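PDB 1XKN: putative peptidyl-arginine deiminase from Chlorobium tepidum, which probably hydrolyses the guanidinium group of agmatine or of peptidyl-arginine, releasing ammonia. Local coordinates for residues A[3-9]-A[101-107]; A[115-119]-A[192-197]; A[155-160]-A[173-177]. All blocks are in the same frame, centred on the assembly; numbering follows the deposited sequence.

In the fold
Contacts 1 and 2 lie on the same side of the chain's centre; contact 3 falls in sequence between the segments of contact 2. Contact 1 adds the outermost strand, 5-7, to a mixed sheet, and contact 2, centred about 9 Å from it, lays the end of helix 186-197 against the same sheet. They share strand pairing: Asn101 O lies 2.9 Å from Met116 N. Contact 3 lies about 13 Å from contact 2 and 20 Å from contact 1, centre to centre, and its Leu155 packs on Trp118 and Leu193 of contact 2. Contact 2 holds the sodium ion through Asn117 and Trp118; the side chains of Asn101 and Leu155 each lie about 9 Å from it.

Contact 1 (A[3-9]-A[101-107]); sequences EPTYFMP and NYVIRTQ
Tyr6 and Arg105 form a non-hydrogen-bonded pair between antiparallel strands 5-7 and 101-107, their side chains running side by side on one face of the sheet. The aliphatic part of Arg105 follows the flank of the tyrosine, with CG 3.7 Å from Tyr6 CE2, in an oblique approach. Its chain is extended as far as CD and then turns (chi3 63°); the guanidinium plane lies 30° from that of the ring. A water in the guanidinium plane accepts from Arg105 NH1 at 2.8 Å and is hydrogen-bonded to Tyr6 OH; Arg105 NH2 meanwhile makes a salt bridge to Asp112 on the next strand. Farther back along the same side of the ring, Tyr6 CD2 meets Val103 CG2 at 3.9 Å.

The other face carries Thr5 beside Thr106 and Phe7 beside Ile104. Ile104 CG1 comes to the edge of the phenyl ring, 4.1 Å from Phe7 CD2, while Pro9 N sits above one face of that ring, offset toward the rim. Just before strand 5-7, Pro4 lies alongside the extended side chain of Gln107, whose NE2 is 3.3 Å from Pro4 CD. Selenomethionine Met8 is also fully extended, with CG anti to the backbone N, and SE reaches 3.7 Å from Asn101 ND2, the two side chains meeting nearly at right angles. The amide oxygen of Asn101 is taken up by Trp118 NE1.

Two pairs of backbone hydrogen bonds, Thr5 with Thr106 and Phe7 with Ile104, join the strands. Phe7 N to Ile104 O is the bent one (133° at the hydrogen), whereas Ile104 N to Phe7 O is short at 2.7 Å. This is the edge-strand pairing of a mixed beta-sheet, closed on the Met8 and Val103 side by Leu197 of helix 186-197.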
loop_
_atom_site.group_PDB
_atom_site.type_symbol
_atom_site.label_atom_id
_atom_site.label_comp_id
_atom_site.label_asym_id
_atom_site.label_seq_id
_atom_site.Cartn_x
_atom_site.Cartn_y
_atom_site.Cartn_z
ATOM N N GLU A 3 -28.801 4.990 6.162
ATOM C CA GLU A 3 -27.605 4.803 5.345
ATOM C C GLU A 3 -26.421 4.497 6.265
ATOM O O GLU A 3 -26.173 5.221 7.228
ATOM C CB GLU A 3 -27.314 6.068 4.534
ATOM C CG GLU A 3 -26.249 5.894 3.461
ATOM C CD GLU A 3 -26.784 5.248 2.191
ATOM O OE1 GLU A 3 -27.349 4.136 2.270
ATOM O OE2 GLU A 3 -26.631 5.854 1.110
ATOM N N PRO A 4 -25.670 3.422 5.980
ATOM C CA PRO A 4 -24.526 3.077 6.832
ATOM C C PRO A 4 -23.342 4.026 6.697
ATOM O O PRO A 4 -23.242 4.774 5.728
ATOM C CB PRO A 4 -24.170 1.669 6.368
ATOM C CG PRO A 4 -24.466 1.738 4.898
ATOM C CD PRO A 4 -25.804 2.460 4.870
ATOM N N THR A 5 -22.463 4.017 7.694
ATOM C CA THR A 5 -21.265 4.834 7.625
ATOM C C THR A 5 -20.104 3.856 7.671
ATOM O O THR A 5 -20.248 2.725 8.145
ATOM C CB THR A 5 -21.155 5.849 8.790
ATOM O OG1 THR A 5 -21.205 5.166 10.046
ATOM C CG2 THR A 5 -22.286 6.865 8.711
ATOM N N TYR A 6 -18.960 4.276 7.149
ATOM C CA TYR A 6 -17.794 3.411 7.135
ATOM C C TYR A 6 -16.595 4.097 7.775
ATOM O O TYR A 6 -16.557 5.320 7.915
ATOM C CB TYR A 6 -17.453 2.999 5.696
ATOM C CG TYR A 6 -18.559 2.252 4.978
ATOM C CD1 TYR A 6 -19.447 2.918 4.131
ATOM C CD2 TYR A 6 -18.730 0.879 5.162
ATOM C CE1 TYR A 6 -20.480 2.233 3.486
ATOM C CE2 TYR A 6 -19.762 0.185 4.523
ATOM C CZ TYR A 6 -20.633 0.869 3.687
ATOM O OH TYR A 6 -21.659 0.194 3.055
ATOM N N PHE A 7 -15.627 3.287 8.181
ATOM C CA PHE A 7 -14.403 3.778 8.792
ATOM C C PHE A 7 -13.261 2.937 8.254
ATOM O O PHE A 7 -13.333 1.705 8.256
ATOM C CB PHE A 7 -14.471 3.639 10.317
ATOM C CG PHE A 7 -13.153 3.869 11.009
ATOM C CD1 PHE A 7 -12.577 5.136 11.042
ATOM C CD2 PHE A 7 -12.481 2.812 11.613
ATOM C CE1 PHE A 7 -11.346 5.347 11.666
ATOM C CE2 PHE A 7 -11.249 3.010 12.240
ATOM C CZ PHE A 7 -10.684 4.280 12.264
HETATM N N MSE A 8 -12.223 3.604 7.760
HETATM C CA MSE A 8 -11.057 2.902 7.256
HETATM C C MSE A 8 -9.936 3.100 8.262
HETATM O O MSE A 8 -9.428 4.211 8.429
HETATM C CB MSE A 8 -10.614 3.446 5.898
HETATM C CG MSE A 8 -9.513 2.598 5.274
HETATM SE SE MSE A 8 -8.816 3.313 3.627
HETATM C CE MSE A 8 -7.012 2.635 3.688
ATOM N N PRO A 9 -9.546 2.027 8.962
ATOM C CA PRO A 9 -8.471 2.137 9.950
ATOM C C PRO A 9 -7.164 2.557 9.295
ATOM O O PRO A 9 -6.917 2.250 8.126
ATOM C CB PRO A 9 -8.376 0.723 10.516
ATOM C CG PRO A 9 -9.775 0.212 10.384
ATOM C CD PRO A 9 -10.170 0.694 9.009
ATOM N N ASN A 101 -9.759 -3.842 0.553
ATOM C CA ASN A 101 -9.808 -2.577 1.272
ATOM C C ASN A 101 -10.817 -2.744 2.409
ATOM O O ASN A 101 -11.995 -2.418 2.272
ATOM C CB ASN A 101 -10.254 -1.465 0.310
ATOM C CG ASN A 101 -10.244 -0.079 0.944
ATOM O OD1 ASN A 101 -10.712 0.883 0.339
ATOM N ND2 ASN A 101 -9.711 0.028 2.158
ATOM N N TYR A 102 -10.340 -3.282 3.524
ATOM C CA TYR A 102 -11.169 -3.507 4.701
ATOM C C TYR A 102 -11.602 -2.195 5.334
ATOM O O TYR A 102 -10.806 -1.270 5.459
ATOM C CB TYR A 102 -10.383 -4.285 5.751
ATOM C CG TYR A 102 -10.029 -5.692 5.361
ATOM C CD1 TYR A 102 -10.941 -6.733 5.537
ATOM C CD2 TYR A 102 -8.768 -5.994 4.849
ATOM C CE1 TYR A 102 -10.601 -8.042 5.219
ATOM C CE2 TYR A 102 -8.421 -7.296 4.527
ATOM C CZ TYR A 102 -9.338 -8.313 4.719
ATOM O OH TYR A 102 -8.987 -9.609 4.442
ATOM N N VAL A 103 -12.865 -2.133 5.741
ATOM C CA VAL A 103 -13.413 -0.964 6.417
ATOM C C VAL A 103 -14.393 -1.485 7.460
ATOM O O VAL A 103 -14.876 -2.615 7.350
ATOM C CB VAL A 103 -14.190 -0.017 5.464
ATOM C CG1 VAL A 103 -13.238 0.648 4.484
ATOM C CG2 VAL A 103 -15.279 -0.787 4.730
ATOM N N ILE A 104 -14.673 -0.675 8.474
ATOM C CA ILE A 104 -15.616 -1.060 9.515
ATOM C C ILE A 104 -16.934 -0.378 9.181
ATOM O O ILE A 104 -16.983 0.843 9.011
ATOM C CB ILE A 104 -15.161 -0.586 10.920
ATOM C CG1 ILE A 104 -13.753 -1.103 11.224
ATOM C CG2 ILE A 104 -16.153 -1.067 11.977
ATOM C CD1 ILE A 104 -13.596 -2.603 11.070
ATOM N N ARG A 105 -17.996 -1.169 9.074
ATOM C CA ARG A 105 -19.314 -0.639 8.754
ATOM C C ARG A 105 -20.161 -0.467 10.005
ATOM O O ARG A 105 -20.217 -1.357 10.855
ATOM C CB ARG A 105 -20.038 -1.576 7.781
ATOM C CG ARG A 105 -21.470 -1.157 7.468
ATOM C CD ARG A 105 -22.115 -2.049 6.412
ATOM N NE ARG A 105 -22.238 -3.442 6.835
ATOM C CZ ARG A 105 -22.744 -4.407 6.071
ATOM N NH1 ARG A 105 -23.174 -4.126 4.847
ATOM N NH2 ARG A 105 -22.819 -5.652 6.526
ATOM N N THR A 106 -20.809 0.686 10.122
ATOM C CA THR A 106 -21.683 0.954 11.257
ATOM C C THR A 106 -23.078 1.257 10.729
ATOM O O THR A 106 -23.256 2.126 9.874
ATOM C CB THR A 106 -21.203 2.158 12.095
ATOM O OG1 THR A 106 -19.946 1.848 12.710
ATOM C CG2 THR A 106 -22.217 2.484 13.190
ATOM N N GLN A 107 -24.063 0.527 11.240
ATOM C CA GLN A 107 -25.440 0.718 10.827
ATOM C C GLN A 107 -26.372 0.185 11.904
ATOM O O GLN A 107 -26.208 -0.937 12.381
ATOM C CB GLN A 107 -25.686 0.002 9.502
ATOM C CG GLN A 107 -27.086 0.146 8.952
ATOM C CD GLN A 107 -27.131 -0.140 7.468
ATOM O OE1 GLN A 107 -26.531 -1.106 6.995
ATOM N NE2 GLN A 107 -27.848 0.694 6.724
HETATM O O HOH W 1 -23.592 -1.721 3.382
#

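Contact 2 (A[115-119]-A[192-197]); sequences IMNWE and QLRRYL. With NA (sodium ion), chain B.
Met116 and Tyr196 make the sulfur-aromatic part of this contact. Selenomethionine Met116 folds at both chi2 and chi3, a bend that carries SE to 3.5 Å from Tyr196 CD1 and 4.3 Å from the ring centroid, obliquely to the ring. The same fold places Met116 CE 3.5 Å from Tyr196 O, a buried carbonyl at the end of the helix that has no polar partner in the model.

The aromatic interaction comes from Trp118, whose six-membered ring receives the edge of Tyr196 on its face. The pair is an offset edge-to-face stack, with centroids 6.0 Å apart and planes at 86°.

Apolar packing completes the interface at the far end of the indole. Leu197 CG comes to the rim of the ring, 3.9 Å from Trp118 CZ2, and Leu193 CD2 approaches CH2 obliquely.

The strand supplies two of the six sodium ligands, Asn117 OD1 at 2.6 Å and Trp118 O at 2.5 Å; Asn134 O and OD1 and two waters are the others. One of those waters also accepts from Asn117 ND2 and donates to Glu119 OE2, tying both side chains to the site.

No hydrogen bond joins the two segments. Their axes come within 10.6 Å and run roughly antiparallel (151°). Met116 and Trp118 meet the helix while Asn117 turns to the sodium site, a helix-on-sheet packing consistent with the alpha/beta propeller of the guanidino-group-modifying enzymes, to whose clan the family belongs.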
loop_
_atom_site.group_PDB
_atom_site.type_symbol
_atom_site.label_atom_id
_atom_site.label_comp_id
_atom_site.label_asym_id
_atom_site.label_seq_id
_atom_site.Cartn_x
_atom_site.Cartn_y
_atom_site.Cartn_z
ATOM N N ILE A 115 -15.523 -5.707 3.280
ATOM C CA ILE A 115 -14.511 -5.365 2.295
ATOM C C ILE A 115 -15.136 -4.388 1.314
ATOM O O ILE A 115 -16.183 -4.663 0.734
ATOM C CB ILE A 115 -13.999 -6.617 1.561
ATOM C CG1 ILE A 115 -13.139 -7.444 2.527
ATOM C CG2 ILE A 115 -13.204 -6.213 0.310
ATOM C CD1 ILE A 115 -12.620 -8.744 1.957
HETATM N N MSE A 116 -14.494 -3.233 1.162
HETATM C CA MSE A 116 -14.968 -2.193 0.266
HETATM C C MSE A 116 -14.279 -2.431 -1.070
HETATM O O MSE A 116 -13.096 -2.133 -1.247
HETATM C CB MSE A 116 -14.621 -0.811 0.838
HETATM C CG MSE A 116 -15.191 0.373 0.055
HETATM SE SE MSE A 116 -17.118 0.257 -0.159
HETATM C CE MSE A 116 -17.588 0.381 1.718
ATOM N N ASN A 117 -15.043 -2.993 -1.998
ATOM C CA ASN A 117 -14.557 -3.344 -3.319
ATOM C C ASN A 117 -14.596 -2.211 -4.343
ATOM O O ASN A 117 -15.669 -1.819 -4.808
ATOM C CB ASN A 117 -15.373 -4.533 -3.824
ATOM C CG ASN A 117 -14.943 -4.993 -5.184
ATOM O OD1 ASN A 117 -13.766 -5.259 -5.409
ATOM N ND2 ASN A 117 -15.894 -5.108 -6.104
ATOM N N TRP A 118 -13.425 -1.678 -4.685
ATOM C CA TRP A 118 -13.337 -0.616 -5.689
ATOM C C TRP A 118 -12.973 -1.314 -6.986
ATOM O O TRP A 118 -12.614 -2.479 -6.968
ATOM C CB TRP A 118 -12.226 0.389 -5.355
ATOM C CG TRP A 118 -12.418 1.090 -4.054
ATOM C CD1 TRP A 118 -12.035 0.649 -2.822
ATOM C CD2 TRP A 118 -13.106 2.329 -3.842
ATOM N NE1 TRP A 118 -12.444 1.530 -1.855
ATOM C CE2 TRP A 118 -13.108 2.569 -2.451
ATOM C CE3 TRP A 118 -13.726 3.255 -4.693
ATOM C CZ2 TRP A 118 -13.709 3.702 -1.886
ATOM C CZ3 TRP A 118 -14.324 4.382 -4.130
ATOM C CH2 TRP A 118 -14.311 4.591 -2.740
ATOM N N GLU A 119 -13.062 -0.615 -8.107
ATOM C CA GLU A 119 -12.696 -1.227 -9.373
ATOM C C GLU A 119 -11.201 -1.078 -9.606
ATOM O O GLU A 119 -10.569 -0.157 -9.090
ATOM C CB GLU A 119 -13.468 -0.583 -10.525
ATOM C CG GLU A 119 -14.940 -0.925 -10.522
ATOM C CD GLU A 119 -15.178 -2.415 -10.631
ATOM O OE1 GLU A 119 -14.867 -2.992 -11.695
ATOM O OE2 GLU A 119 -15.675 -3.014 -9.652
ATOM N N GLN A 192 -17.598 10.007 -3.280
ATOM C CA GLN A 192 -17.461 8.564 -3.104
ATOM C C GLN A 192 -16.492 8.216 -1.980
ATOM O O GLN A 192 -16.706 7.247 -1.257
ATOM C CB GLN A 192 -17.000 7.910 -4.407
ATOM C CG GLN A 192 -18.018 8.017 -5.541
ATOM C CD GLN A 192 -19.216 7.097 -5.351
ATOM O OE1 GLN A 192 -19.372 6.103 -6.064
ATOM N NE2 GLN A 192 -20.067 7.424 -4.388
ATOM N N LEU A 193 -15.426 8.999 -1.830
ATOM C CA LEU A 193 -14.460 8.734 -0.766
ATOM C C LEU A 193 -15.115 9.002 0.583
ATOM O O LEU A 193 -14.890 8.268 1.548
ATOM C CB LEU A 193 -13.208 9.600 -0.938
ATOM C CG LEU A 193 -12.388 9.313 -2.203
ATOM C CD1 LEU A 193 -11.265 10.331 -2.324
ATOM C CD2 LEU A 193 -11.833 7.895 -2.162
ATOM N N ARG A 194 -15.929 10.050 0.658
ATOM C CA ARG A 194 -16.617 10.352 1.907
ATOM C C ARG A 194 -17.632 9.256 2.208
ATOM O O ARG A 194 -17.701 8.751 3.328
ATOM C CB ARG A 194 -17.338 11.698 1.825
ATOM C CG ARG A 194 -16.420 12.889 1.988
ATOM C CD ARG A 194 -17.215 14.158 2.236
ATOM N NE ARG A 194 -16.334 15.260 2.610
ATOM C CZ ARG A 194 -15.590 15.952 1.754
ATOM N NH1 ARG A 194 -15.623 15.671 0.457
ATOM N NH2 ARG A 194 -14.799 16.918 2.202
ATOM N N ARG A 195 -18.402 8.882 1.192
ATOM C CA ARG A 195 -19.432 7.865 1.333
ATOM C C ARG A 195 -18.936 6.479 1.731
ATOM O O ARG A 195 -19.431 5.886 2.693
ATOM C CB ARG A 195 -20.211 7.746 0.022
ATOM C CG ARG A 195 -21.259 6.645 0.014
ATOM C CD ARG A 195 -21.892 6.534 -1.358
ATOM N NE ARG A 195 -22.925 5.506 -1.410
ATOM C CZ ARG A 195 -23.550 5.135 -2.522
ATOM N NH1 ARG A 195 -23.247 5.709 -3.680
ATOM N NH2 ARG A 195 -24.478 4.188 -2.477
ATOM N N TYR A 196 -17.957 5.967 0.991
ATOM C CA TYR A 196 -17.452 4.621 1.234
ATOM C C TYR A 196 -16.275 4.445 2.195
ATOM O O TYR A 196 -16.035 3.337 2.673
ATOM C CB TYR A 196 -17.138 3.966 -0.113
ATOM C CG TYR A 196 -18.369 3.749 -0.977
ATOM C CD1 TYR A 196 -19.391 2.894 -0.561
ATOM C CD2 TYR A 196 -18.488 4.352 -2.231
ATOM C CE1 TYR A 196 -20.495 2.630 -1.377
ATOM C CE2 TYR A 196 -19.592 4.098 -3.053
ATOM C CZ TYR A 196 -20.584 3.235 -2.623
ATOM O OH TYR A 196 -21.644 2.940 -3.451
ATOM N N LEU A 197 -15.546 5.520 2.484
ATOM C CA LEU A 197 -14.427 5.431 3.411
ATOM C C LEU A 197 -14.716 6.211 4.690
ATOM O O LEU A 197 -14.001 6.084 5.681
ATOM C CB LEU A 197 -13.136 5.934 2.754
ATOM C CG LEU A 197 -12.665 5.113 1.547
ATOM C CD1 LEU A 197 -11.347 5.666 1.021
ATOM C CD2 LEU A 197 -12.500 3.654 1.954
HETATM NA NA NA B . -12.341 -4.883 -7.584
HETATM O O HOH W 2 -14.721 -5.467 -8.737
HETATM O O HOH W 3 -9.946 -4.436 -6.617
#

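Contact 3 (A[155-160]-A[173-177]); sequences LEGGAI and ACLLN
Leu175 packs from the end of helix 172-175 against the loop 155-160, and it is the residue most buried by their meeting. Its CD1 branch does the work, lying 3.6 Å from Ala159 CB and 3.9 Å from Leu155 CD1. The first torsion is unusual (chi1 -100°, away from the staggered positions) and sets CD1 against both partners. The other branch, CD2, only grazes Ile160 CG2.

Ala159 faces the helix with its methyl group, which touches Leu175 on one hand and Cys174 on the other. The thiol of Cys174 is anti to its backbone N, a setting that brings SG to 3.7 Å from Ala159 CB and 3.8 Å from Glu156 OE2. The latter is contact only: the Glu156 carboxylate is hydrogen-bonded by His217 through OE2 and salt-bridged by Arg180 through OE1.

A 3-10 turn at 157-159 presents the methyl of Ala159, and Ala159 N bonds to Glu156 O. With no hydrogen bond between the segments, the chemistry implies that helix end and loop adhere by apolar burial, while the buried Glu156 carboxylate is satisfied by His217 and Arg180.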
loop_
_atom_site.group_PDB
_atom_site.type_symbol
_atom_site.label_atom_id
_atom_site.label_comp_id
_atom_site.label_asym_id
_atom_site.label_seq_id
_atom_site.Cartn_x
_atom_site.Cartn_y
_atom_site.Cartn_z
ATOM N N LEU A 155 -10.241 2.667 -8.062
ATOM C CA LEU A 155 -9.414 3.224 -7.000
ATOM C C LEU A 155 -8.397 2.190 -6.547
ATOM O O LEU A 155 -8.747 1.038 -6.288
ATOM C CB LEU A 155 -10.269 3.641 -5.796
ATOM C CG LEU A 155 -9.491 4.336 -4.674
ATOM C CD1 LEU A 155 -9.043 5.711 -5.157
ATOM C CD2 LEU A 155 -10.357 4.470 -3.426
ATOM N N GLU A 156 -7.138 2.606 -6.470
ATOM C CA GLU A 156 -6.072 1.724 -6.013
ATOM C C GLU A 156 -5.725 2.131 -4.589
ATOM O O GLU A 156 -5.689 3.318 -4.266
ATOM C CB GLU A 156 -4.821 1.868 -6.884
ATOM C CG GLU A 156 -5.008 1.462 -8.333
ATOM C CD GLU A 156 -5.076 2.651 -9.264
ATOM O OE1 GLU A 156 -5.881 2.613 -10.218
ATOM O OE2 GLU A 156 -4.308 3.618 -9.055
ATOM N N GLY A 157 -5.460 1.147 -3.738
ATOM C CA GLY A 157 -5.112 1.448 -2.363
ATOM C C GLY A 157 -3.849 2.283 -2.252
ATOM O O GLY A 157 -3.692 3.060 -1.309
ATOM N N GLY A 158 -2.947 2.130 -3.215
ATOM C CA GLY A 158 -1.702 2.876 -3.185
ATOM C C GLY A 158 -1.862 4.338 -3.565
ATOM O O GLY A 158 -0.925 5.129 -3.417
ATOM N N ALA A 159 -3.048 4.700 -4.045
ATOM C CA ALA A 159 -3.323 6.073 -4.453
ATOM C C ALA A 159 -3.902 6.923 -3.328
ATOM O O ALA A 159 -4.086 8.133 -3.484
ATOM C CB ALA A 159 -4.271 6.077 -5.648
ATOM N N ILE A 160 -4.184 6.297 -2.192
ATOM C CA ILE A 160 -4.736 7.020 -1.049
ATOM C C ILE A 160 -3.986 6.647 0.228
ATOM O O ILE A 160 -3.322 5.614 0.288
ATOM C CB ILE A 160 -6.245 6.706 -0.841
ATOM C CG1 ILE A 160 -6.440 5.210 -0.591
ATOM C CG2 ILE A 160 -7.043 7.150 -2.062
ATOM C CD1 ILE A 160 -7.837 4.844 -0.123
ATOM N N ALA A 173 -2.520 14.047 -9.715
ATOM C CA ALA A 173 -1.949 13.316 -10.836
ATOM C C ALA A 173 -2.614 11.963 -11.057
ATOM O O ALA A 173 -2.829 11.550 -12.196
ATOM C CB ALA A 173 -0.449 13.129 -10.630
ATOM N N CYS A 174 -2.948 11.266 -9.976
ATOM C CA CYS A 174 -3.566 9.957 -10.117
ATOM C C CYS A 174 -5.091 9.973 -10.104
ATOM O O CYS A 174 -5.724 9.594 -11.089
ATOM C CB CYS A 174 -3.051 9.014 -9.024
ATOM S SG CYS A 174 -3.696 7.328 -9.127
ATOM N N LEU A 175 -5.681 10.418 -8.997
ATOM C CA LEU A 175 -7.133 10.430 -8.883
ATOM C C LEU A 175 -7.881 11.335 -9.854
ATOM O O LEU A 175 -9.094 11.205 -10.001
ATOM C CB LEU A 175 -7.560 10.734 -7.441
ATOM C CG LEU A 175 -7.947 9.484 -6.639
ATOM C CD1 LEU A 175 -6.755 8.541 -6.546
ATOM C CD2 LEU A 175 -8.428 9.871 -5.249
ATOM N N LEU A 176 -7.185 12.251 -10.516
ATOM C CA LEU A 176 -7.869 13.096 -11.482
ATOM C C LEU A 176 -7.434 12.758 -12.906
ATOM O O LEU A 176 -7.809 13.445 -13.854
ATOM C CB LEU A 176 -7.648 14.587 -11.186
ATOM C CG LEU A 176 -8.364 15.112 -9.931
ATOM C CD1 LEU A 176 -8.268 16.632 -9.881
ATOM C CD2 LEU A 176 -9.833 14.689 -9.959
ATOM N N ASN A 177 -6.654 11.691 -13.065
ATOM C CA ASN A 177 -6.229 11.293 -14.403
ATOM C C ASN A 177 -7.441 10.690 -15.109
ATOM O O ASN A 177 -8.109 9.804 -14.574
ATOM C CB ASN A 177 -5.099 10.255 -14.349
ATOM C CG ASN A 177 -4.491 9.989 -15.719
ATOM O OD1 ASN A 177 -5.205 9.745 -16.689
ATOM N ND2 ASN A 177 -3.167 10.029 -15.799
#